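Local coordinates for protein leucyl aminopeptidase (Trypanosoma brucei brucei, PDB 5NTD) that probably removes N-terminal residues such as leucine from peptides, as a dimanganese M17 leucyl aminopeptidase that binds the inhibitor bestatin, at residues G416-E421 and E447-E452; E425-R430 and T515-K520. All coordinates share one frame; numbering follows the deposited sequence.

Both interactions are buried, and both reach the same mixed sheet of the catalytic domain. Interaction 1 joins strand 415-419 to helix 446-449, farther from the centre of the chain; interaction 2 pairs helix 422-435 with helix 511-519, nearer to it. Strand 415-419 is followed, after N420 and E421, by helix 422-435, and the contacts meet there: L417 CD1 packs on M428 CG (3.9 Å) and V419 CG1 on E425 N (3.7 Å). Their chemistry differs. In interaction 1 two polar aromatic rings meet by their edges close to a subunit interface, whereas interaction 2 lays a methionine on a tyrosine face in the core, with a salt-bridge network at the exposed C-terminal end of helix 511-519.

Interaction 1. Residues G416-E421 and E447-E452; sequences GLYVNE and EYHEPE
H449 NE2 is hydrogen-bonded to the backbone N of C445, one turn earlier, and the same edge of the imidazole is turned toward Y418. The two side chains approach from opposite directions and make the whole contact between the segments. Y418 OH lies 3.3 Å from H449 CD2, near the plane of the imidazole, and Y418 CE1 comes within 3.6 Å of H449 NE2, which in turn lies at the edge of the phenol ring. Edge thus meets edge. The ring planes are inclined at 54° with centroids 5.7 Å apart, an oblique pair joined by van der Waals contact. With CG anti to the backbone N (chi1 177°), the Y418 ring swings beside its own carbonyl carbon, which brings CE1 and OH to the CD2-NE2 edge of H449; the bond to C445 helps to fix the rotation of the imidazole that it meets. H449 O also accepts a backbone bond from E452 N (3.1 Å), within the 3-10 turn at 450-452.

Y477 of helix 471-480 touches both side chains, and Y444 adds another oblique aromatic neighbour to Y418. On the same short helix, E447 OE2 bonds S112 and N115 of the second subunit. The aromatic cluster therefore ties strand 415-419, which lies between strands 439-441 and 490-495 in the sheet of the M17 catalytic domain, to a short helix at the subunit interface.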
ATOM      1  N   GLY G 416      -3.766 -21.787 -19.622  1.00 25.83           N
ATOM      2  CA  GLY G 416      -5.101 -22.149 -19.136  1.00 26.04           C
ATOM      3  C   GLY G 416      -6.091 -22.260 -20.290  1.00 25.33           C
ATOM      4  O   GLY G 416      -6.138 -21.390 -21.141  1.00 24.99           O
ATOM      5  N   LEU G 417      -6.893 -23.303 -20.261  1.00 24.74           N
ATOM      6  CA  LEU G 417      -7.950 -23.502 -21.252  1.00 25.70           C
ATOM      7  C   LEU G 417      -9.367 -23.345 -20.699  1.00 25.46           C
ATOM      8  O   LEU G 417      -9.773 -24.061 -19.796  1.00 25.32           O
ATOM      9  CB  LEU G 417      -7.847 -24.890 -21.889  1.00 26.12           C
ATOM     10  CG  LEU G 417      -6.522 -25.259 -22.552  1.00 26.26           C
ATOM     11  CD1 LEU G 417      -6.637 -26.648 -23.173  1.00 26.27           C
ATOM     12  CD2 LEU G 417      -6.117 -24.237 -23.597  1.00 26.35           C
ATOM     13  N   TYR G 418     -10.122 -22.450 -21.322  1.00 25.10           N
ATOM     14  CA  TYR G 418     -11.551 -22.299 -21.048  1.00 24.96           C
ATOM     15  C   TYR G 418     -12.274 -22.692 -22.338  1.00 25.54           C
ATOM     16  O   TYR G 418     -12.170 -21.983 -23.346  1.00 26.04           O
ATOM     17  CB  TYR G 418     -11.856 -20.846 -20.657  1.00 24.79           C
ATOM     18  CG  TYR G 418     -13.304 -20.515 -20.417  1.00 24.76           C
ATOM     19  CD1 TYR G 418     -13.884 -20.724 -19.148  1.00 24.27           C
ATOM     20  CD2 TYR G 418     -14.092 -19.934 -21.418  1.00 23.33           C
ATOM     21  CE1 TYR G 418     -15.218 -20.414 -18.918  1.00 24.19           C
ATOM     22  CE2 TYR G 418     -15.434 -19.633 -21.192  1.00 23.49           C
ATOM     23  CZ  TYR G 418     -15.982 -19.856 -19.944  1.00 24.19           C
ATOM     24  OH  TYR G 418     -17.305 -19.540 -19.702  1.00 24.18           O
ATOM     25  N   VAL G 419     -12.986 -23.791 -22.294  1.00 25.16           N
ATOM     26  CA  VAL G 419     -13.487 -24.426 -23.493  1.00 26.75           C
ATOM     27  C   VAL G 419     -14.943 -24.867 -23.349  1.00 25.99           C
ATOM     28  O   VAL G 419     -15.301 -25.514 -22.376  1.00 24.46           O
ATOM     29  CB  VAL G 419     -12.638 -25.656 -23.860  1.00 28.36           C
ATOM     30  CG1 VAL G 419     -12.907 -26.106 -25.302  1.00 28.91           C
ATOM     31  CG2 VAL G 419     -11.155 -25.342 -23.719  1.00 28.87           C
ATOM     32  N   ASN G 420     -15.752 -24.554 -24.347  1.00 25.49           N
ATOM     33  CA  ASN G 420     -17.194 -24.882 -24.271  1.00 28.25           C
ATOM     34  C   ASN G 420     -17.577 -26.337 -24.580  1.00 28.36           C
ATOM     35  O   ASN G 420     -18.690 -26.730 -24.367  1.00 28.46           O
ATOM     36  CB  ASN G 420     -18.022 -23.949 -25.137  1.00 28.77           C
ATOM     37  CG  ASN G 420     -17.817 -24.201 -26.592  1.00 29.09           C
ATOM     38  OD1 ASN G 420     -16.851 -24.849 -26.997  1.00 31.64           O
ATOM     39  ND2 ASN G 420     -18.695 -23.685 -27.389  1.00 29.29           N
ATOM     40  N   GLU G 421     -16.631 -27.124 -25.040  1.00 32.20           N
ATOM     41  CA  GLU G 421     -16.863 -28.566 -25.381  1.00 34.92           C
ATOM     42  C   GLU G 421     -15.732 -29.433 -24.869  1.00 35.63           C
ATOM     43  O   GLU G 421     -14.589 -29.078 -25.042  1.00 38.43           O
ATOM     44  CB  GLU G 421     -16.951 -28.752 -26.874  1.00 37.22           C
ATOM     45  CG  GLU G 421     -18.187 -28.101 -27.463  1.00 42.57           C
ATOM     46  CD  GLU G 421     -18.353 -28.343 -28.948  1.00 48.55           C
ATOM     47  OE1 GLU G 421     -17.486 -29.030 -29.556  1.00 52.99           O
ATOM     48  OE2 GLU G 421     -19.376 -27.840 -29.499  1.00 56.18           O
ATOM     49  N   GLU G 447     -22.880 -20.417 -16.058  1.00 23.86           N
ATOM     50  CA  GLU G 447     -23.975 -20.058 -15.140  1.00 24.48           C
ATOM     51  C   GLU G 447     -23.466 -19.399 -13.857  1.00 24.45           C
ATOM     52  O   GLU G 447     -24.152 -18.608 -13.253  1.00 25.26           O
ATOM     53  CB  GLU G 447     -24.892 -21.254 -14.812  1.00 25.02           C
ATOM     54  CG  GLU G 447     -24.217 -22.435 -14.110  1.00 25.71           C
ATOM     55  CD  GLU G 447     -23.689 -23.498 -15.051  1.00 27.04           C
ATOM     56  OE1 GLU G 447     -23.252 -23.165 -16.178  1.00 26.79           O
ATOM     57  OE2 GLU G 447     -23.669 -24.689 -14.633  1.00 28.33           O
ATOM     58  N   TYR G 448     -22.245 -19.713 -13.464  1.00 24.54           N
ATOM     59  CA  TYR G 448     -21.601 -19.047 -12.301  1.00 25.05           C
ATOM     60  C   TYR G 448     -20.748 -17.826 -12.648  1.00 24.76           C
ATOM     61  O   TYR G 448     -20.512 -16.984 -11.805  1.00 26.60           O
ATOM     62  CB  TYR G 448     -20.758 -20.036 -11.483  1.00 24.30           C
ATOM     63  CG  TYR G 448     -21.523 -21.158 -10.833  1.00 24.26           C
ATOM     64  CD1 TYR G 448     -22.935 -21.112 -10.682  1.00 23.97           C
ATOM     65  CD2 TYR G 448     -20.847 -22.255 -10.310  1.00 23.37           C
ATOM     66  CE1 TYR G 448     -23.626 -22.152 -10.065  1.00 23.74           C
ATOM     67  CE2 TYR G 448     -21.535 -23.277  -9.680  1.00 23.44           C
ATOM     68  CZ  TYR G 448     -22.930 -23.233  -9.572  1.00 23.66           C
ATOM     69  OH  TYR G 448     -23.607 -24.253  -8.952  1.00 23.71           O
ATOM     70  N   HIS G 449     -20.284 -17.739 -13.880  1.00 25.89           N
ATOM     71  CA  HIS G 449     -19.487 -16.564 -14.340  1.00 26.37           C
ATOM     72  C   HIS G 449     -20.365 -15.369 -14.676  1.00 29.51           C
ATOM     73  O   HIS G 449     -20.033 -14.232 -14.409  1.00 29.97           O
ATOM     74  CB  HIS G 449     -18.650 -16.876 -15.563  1.00 25.68           C
ATOM     75  CG  HIS G 449     -17.915 -18.160 -15.468  1.00 26.30           C
ATOM     76  ND1 HIS G 449     -17.400 -18.639 -14.281  1.00 26.23           N
ATOM     77  CD2 HIS G 449     -17.631 -19.102 -16.406  1.00 27.09           C
ATOM     78  CE1 HIS G 449     -16.824 -19.808 -14.488  1.00 25.93           C
ATOM     79  NE2 HIS G 449     -16.971 -20.125 -15.760  1.00 26.56           N
ATOM     80  N   GLU G 450     -21.473 -15.661 -15.314  1.00 33.45           N
ATOM     81  CA  GLU G 450     -22.401 -14.642 -15.836  1.00 37.54           C
ATOM     82  C   GLU G 450     -22.813 -13.550 -14.820  1.00 35.41           C
ATOM     83  O   GLU G 450     -22.756 -12.381 -15.144  1.00 31.15           O
ATOM     84  CB  GLU G 450     -23.633 -15.327 -16.403  1.00 41.58           C
ATOM     85  CG  GLU G 450     -24.652 -14.410 -17.025  1.00 48.49           C
ATOM     86  CD  GLU G 450     -25.893 -15.171 -17.443  1.00 58.36           C
ATOM     87  OE1 GLU G 450     -25.938 -16.443 -17.348  1.00 60.56           O
ATOM     88  OE2 GLU G 450     -26.854 -14.462 -17.859  1.00 78.46           O
ATOM     89  N   PRO G 451     -23.221 -13.931 -13.610  1.00 35.50           N
ATOM     90  CA  PRO G 451     -23.646 -12.912 -12.627  1.00 35.73           C
ATOM     91  C   PRO G 451     -22.563 -11.923 -12.214  1.00 34.62           C
ATOM     92  O   PRO G 451     -22.874 -10.824 -11.754  1.00 36.50           O
ATOM     93  CB  PRO G 451     -24.073 -13.738 -11.408  1.00 35.37           C
ATOM     94  CG  PRO G 451     -24.202 -15.138 -11.890  1.00 36.09           C
ATOM     95  CD  PRO G 451     -23.266 -15.280 -13.043  1.00 37.26           C
ATOM     96  N   GLU G 452     -21.308 -12.298 -12.405  1.00 32.42           N
ATOM     97  CA  GLU G 452     -20.194 -11.410 -12.047  1.00 31.33           C
ATOM     98  C   GLU G 452     -20.101 -10.150 -12.902  1.00 32.01           C
ATOM     99  O   GLU G 452     -19.454  -9.180 -12.513  1.00 32.69           O
ATOM    100  CB  GLU G 452     -18.864 -12.146 -12.116  1.00 31.80           C
ATOM    101  CG  GLU G 452     -18.717 -13.225 -11.045  1.00 31.55           C
ATOM    102  CD  GLU G 452     -18.671 -12.672  -9.629  1.00 30.46           C
ATOM    103  OE1 GLU G 452     -18.476 -11.457  -9.454  1.00 32.00           O
ATOM    104  OE2 GLU G 452     -18.824 -13.470  -8.687  1.00 32.43           O
TER

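Interaction 2. Residues E425-R430 and T515-K520; sequences EAAMLR and TEYFRK
M428 and Y517 meet where the two helices come close, their CA atoms 6.0 Å apart, and the side chains cross at about a right angle. The main interaction is a CH-pi contact. M428 CE sits over one face of the Y517 ring, 3.8 Å from the centroid. Its direction is 21° off the ring normal. The methyl is displaced toward the rim, where the ring atom nearest to M428 CE is Y517 CG at 3.6 Å. Bends at chi2 (59°) and chi3 (75°) curl the end of the methionine back over the tyrosine. The sulfur takes a more oblique place, with M428 SD 4.8 Å from the centroid of the Y517 ring.

Apolar packing completes the contact. A427 CB approaches the edge of the same ring, 4.0 Å from Y517 CE1, so that consecutive residues of helix 422-435 touch the tyrosine on a face and at its rim.

The ionic interactions stay within 515-520. R519 grips a single oxygen of E516 side-on: R519 NE stands 2.8 Å from E516 OE1, above the carboxylate plane, while R519 NH2 reaches the syn lone pair of E516 OE1 at 3.1 Å. That oxygen lies close to the guanidinium plane. From beyond the helix end, K520 NZ takes the syn lone pair of E516 OE2 at 2.9 Å. These two cations probably favour a charged carboxylate, whose side chain also touches A431, E434 and S435 of helix 422-435. R519 and K520 are exposed and also touch a crystal neighbour, so their conformations may owe something to the lattice.

Beneath the pair, M428 and Y517 both rest on I397 of strand 395-400. A Met-aromatic contact between neighbouring helices thus packs the C-terminal helix 511-519 beside helix 422-435 against the mixed sheet of the M17 aminopeptidase catalytic domain.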
ATOM      1  N   GLU G 425     -11.503 -29.450 -25.910  1.00 29.68           N
ATOM      2  CA  GLU G 425     -10.592 -29.274 -24.761  1.00 29.48           C
ATOM      3  C   GLU G 425      -9.549 -30.412 -24.698  1.00 27.94           C
ATOM      4  O   GLU G 425      -8.338 -30.186 -24.604  1.00 26.50           O
ATOM      5  CB  GLU G 425     -11.358 -29.209 -23.459  1.00 29.46           C
ATOM      6  CG  GLU G 425     -10.487 -28.955 -22.255  1.00 32.24           C
ATOM      7  CD  GLU G 425     -11.306 -28.925 -20.984  1.00 34.75           C
ATOM      8  OE1 GLU G 425     -11.916 -27.892 -20.710  1.00 37.57           O
ATOM      9  OE2 GLU G 425     -11.319 -29.923 -20.254  1.00 37.18           O
ATOM     10  N   ALA G 426     -10.040 -31.634 -24.783  1.00 27.64           N
ATOM     11  CA  ALA G 426      -9.166 -32.837 -24.719  1.00 28.35           C
ATOM     12  C   ALA G 426      -8.168 -32.872 -25.861  1.00 26.91           C
ATOM     13  O   ALA G 426      -7.021 -33.221 -25.700  1.00 26.07           O
ATOM     14  CB  ALA G 426     -10.007 -34.118 -24.730  1.00 30.22           C
ATOM     15  N   ALA G 427      -8.626 -32.435 -27.014  1.00 27.11           N
ATOM     16  CA  ALA G 427      -7.757 -32.363 -28.200  1.00 26.76           C
ATOM     17  C   ALA G 427      -6.648 -31.331 -28.043  1.00 26.69           C
ATOM     18  O   ALA G 427      -5.504 -31.586 -28.384  1.00 27.81           O
ATOM     19  CB  ALA G 427      -8.587 -32.053 -29.454  1.00 26.72           C
ATOM     20  N   MET G 428      -6.998 -30.153 -27.544  1.00 26.16           N
ATOM     21  CA  MET G 428      -5.966 -29.110 -27.283  1.00 25.43           C
ATOM     22  C   MET G 428      -4.988 -29.521 -26.188  1.00 24.05           C
ATOM     23  O   MET G 428      -3.787 -29.340 -26.310  1.00 24.90           O
ATOM     24  CB  MET G 428      -6.605 -27.788 -26.956  1.00 26.01           C
ATOM     25  CG  MET G 428      -5.620 -26.628 -26.904  1.00 26.03           C
ATOM     26  SD  MET G 428      -4.719 -26.350 -28.439  1.00 26.95           S
ATOM     27  CE  MET G 428      -5.968 -25.598 -29.454  1.00 26.78           C
ATOM     28  N   LEU G 429      -5.504 -30.167 -25.168  1.00 24.16           N
ATOM     29  CA  LEU G 429      -4.616 -30.757 -24.130  1.00 25.47           C
ATOM     30  C   LEU G 429      -3.604 -31.794 -24.674  1.00 25.90           C
ATOM     31  O   LEU G 429      -2.434 -31.808 -24.312  1.00 23.94           O
ATOM     32  CB  LEU G 429      -5.401 -31.398 -22.994  1.00 25.12           C
ATOM     33  CG  LEU G 429      -6.137 -30.414 -22.093  1.00 25.75           C
ATOM     34  CD1 LEU G 429      -7.107 -31.166 -21.190  1.00 25.00           C
ATOM     35  CD2 LEU G 429      -5.175 -29.578 -21.266  1.00 26.77           C
ATOM     36  N   ARG G 430      -4.129 -32.687 -25.521  1.00 28.15           N
ATOM     37  CA  ARG G 430      -3.305 -33.714 -26.223  1.00 28.00           C
ATOM     38  C   ARG G 430      -2.229 -32.996 -27.060  1.00 27.44           C
ATOM     39  O   ARG G 430      -1.050 -33.336 -26.987  1.00 26.71           O
ATOM     40  CB  ARG G 430      -4.127 -34.697 -27.092  1.00 27.30           C
ATOM     41  N   THR G 515       0.091 -25.966 -34.389  1.00 26.16           N
ATOM     42  CA  THR G 515       0.499 -26.830 -35.463  1.00 26.71           C
ATOM     43  C   THR G 515       0.102 -28.270 -35.137  1.00 28.12           C
ATOM     44  O   THR G 515      -0.481 -28.961 -35.959  1.00 27.06           O
ATOM     45  CB  THR G 515       1.996 -26.731 -35.730  1.00 26.39           C
ATOM     46  OG1 THR G 515       2.296 -25.387 -36.141  1.00 25.16           O
ATOM     47  CG2 THR G 515       2.408 -27.687 -36.863  1.00 26.98           C
ATOM     48  N   GLU G 516       0.385 -28.678 -33.908  1.00 29.14           N
ATOM     49  CA  GLU G 516       0.100 -30.030 -33.456  1.00 29.57           C
ATOM     50  C   GLU G 516      -1.401 -30.242 -33.369  1.00 31.49           C
ATOM     51  O   GLU G 516      -1.926 -31.297 -33.767  1.00 33.76           O
ATOM     52  CB  GLU G 516       0.792 -30.307 -32.146  1.00 30.20           C
ATOM     53  CG  GLU G 516       0.500 -31.677 -31.548  1.00 32.84           C
ATOM     54  CD  GLU G 516       0.953 -32.846 -32.432  1.00 34.57           C
ATOM     55  OE1 GLU G 516       1.897 -32.677 -33.238  1.00 32.80           O
ATOM     56  OE2 GLU G 516       0.333 -33.935 -32.327  1.00 39.40           O
ATOM     57  N   TYR G 517      -2.113 -29.231 -32.886  1.00 31.19           N
ATOM     58  CA  TYR G 517      -3.589 -29.294 -32.824  1.00 29.51           C
ATOM     59  C   TYR G 517      -4.185 -29.497 -34.251  1.00 29.11           C
ATOM     60  O   TYR G 517      -5.034 -30.376 -34.479  1.00 27.75           O
ATOM     61  CB  TYR G 517      -4.185 -28.041 -32.131  1.00 28.25           C
ATOM     62  CG  TYR G 517      -5.712 -27.948 -32.161  1.00 26.59           C
ATOM     63  CD1 TYR G 517      -6.487 -28.700 -31.315  1.00 26.76           C
ATOM     64  CD2 TYR G 517      -6.351 -27.158 -33.093  1.00 26.58           C
ATOM     65  CE1 TYR G 517      -7.884 -28.665 -31.392  1.00 26.96           C
ATOM     66  CE2 TYR G 517      -7.738 -27.109 -33.184  1.00 26.29           C
ATOM     67  CZ  TYR G 517      -8.497 -27.864 -32.346  1.00 26.48           C
ATOM     68  OH  TYR G 517      -9.871 -27.816 -32.431  1.00 27.03           O
ATOM     69  N   PHE G 518      -3.725 -28.687 -35.176  1.00 29.61           N
ATOM     70  CA  PHE G 518      -4.185 -28.778 -36.591  1.00 33.32           C
ATOM     71  C   PHE G 518      -3.886 -30.176 -37.213  1.00 33.93           C
ATOM     72  O   PHE G 518      -4.709 -30.747 -37.892  1.00 32.95           O
ATOM     73  CB  PHE G 518      -3.528 -27.723 -37.479  1.00 33.31           C
ATOM     74  CG  PHE G 518      -3.850 -26.314 -37.113  1.00 30.95           C
ATOM     75  CD1 PHE G 518      -5.022 -25.987 -36.485  1.00 32.17           C
ATOM     76  CD2 PHE G 518      -2.966 -25.304 -37.434  1.00 31.35           C
ATOM     77  CE1 PHE G 518      -5.311 -24.660 -36.151  1.00 32.32           C
ATOM     78  CE2 PHE G 518      -3.233 -23.990 -37.120  1.00 30.71           C
ATOM     79  CZ  PHE G 518      -4.421 -23.665 -36.482  1.00 32.22           C
ATOM     80  N   ARG G 519      -2.724 -30.707 -36.882  1.00 35.08           N
ATOM     81  CA  ARG G 519      -2.271 -32.028 -37.354  1.00 38.61           C
ATOM     82  C   ARG G 519      -3.257 -33.155 -37.033  1.00 39.37           C
ATOM     83  O   ARG G 519      -3.455 -34.035 -37.858  1.00 35.88           O
ATOM     84  CB  ARG G 519      -0.924 -32.427 -36.753  1.00 43.08           C
ATOM     85  CG  ARG G 519       0.232 -32.475 -37.726  1.00 52.51           C
ATOM     86  CD  ARG G 519       1.602 -32.270 -37.100  1.00 56.85           C
ATOM     87  NE  ARG G 519       1.950 -33.188 -36.019  1.00 63.05           N
ATOM     88  CZ  ARG G 519       2.545 -34.375 -36.157  1.00 64.23           C
ATOM     89  NH1 ARG G 519       2.849 -34.878 -37.346  1.00 59.89           N
ATOM     90  NH2 ARG G 519       2.838 -35.069 -35.055  1.00 67.71           N
ATOM     91  N   LYS G 520      -3.890 -33.098 -35.865  1.00 37.69           N
ATOM     92  CA  LYS G 520      -4.772 -34.173 -35.408  1.00 36.57           C
ATOM     93  C   LYS G 520      -6.254 -33.909 -35.631  1.00 34.22           C
ATOM     94  O   LYS G 520      -7.074 -34.676 -35.139  1.00 34.87           O
ATOM     95  CB  LYS G 520      -4.519 -34.502 -33.934  1.00 39.45           C
ATOM     96  CG  LYS G 520      -3.078 -34.873 -33.566  1.00 43.59           C
ATOM     97  CD  LYS G 520      -2.462 -36.022 -34.330  1.00 50.84           C
ATOM     98  CE  LYS G 520      -0.907 -35.988 -34.413  1.00 51.70           C
ATOM     99  NZ  LYS G 520      -0.099 -36.592 -33.341  1.00 52.02           N
TER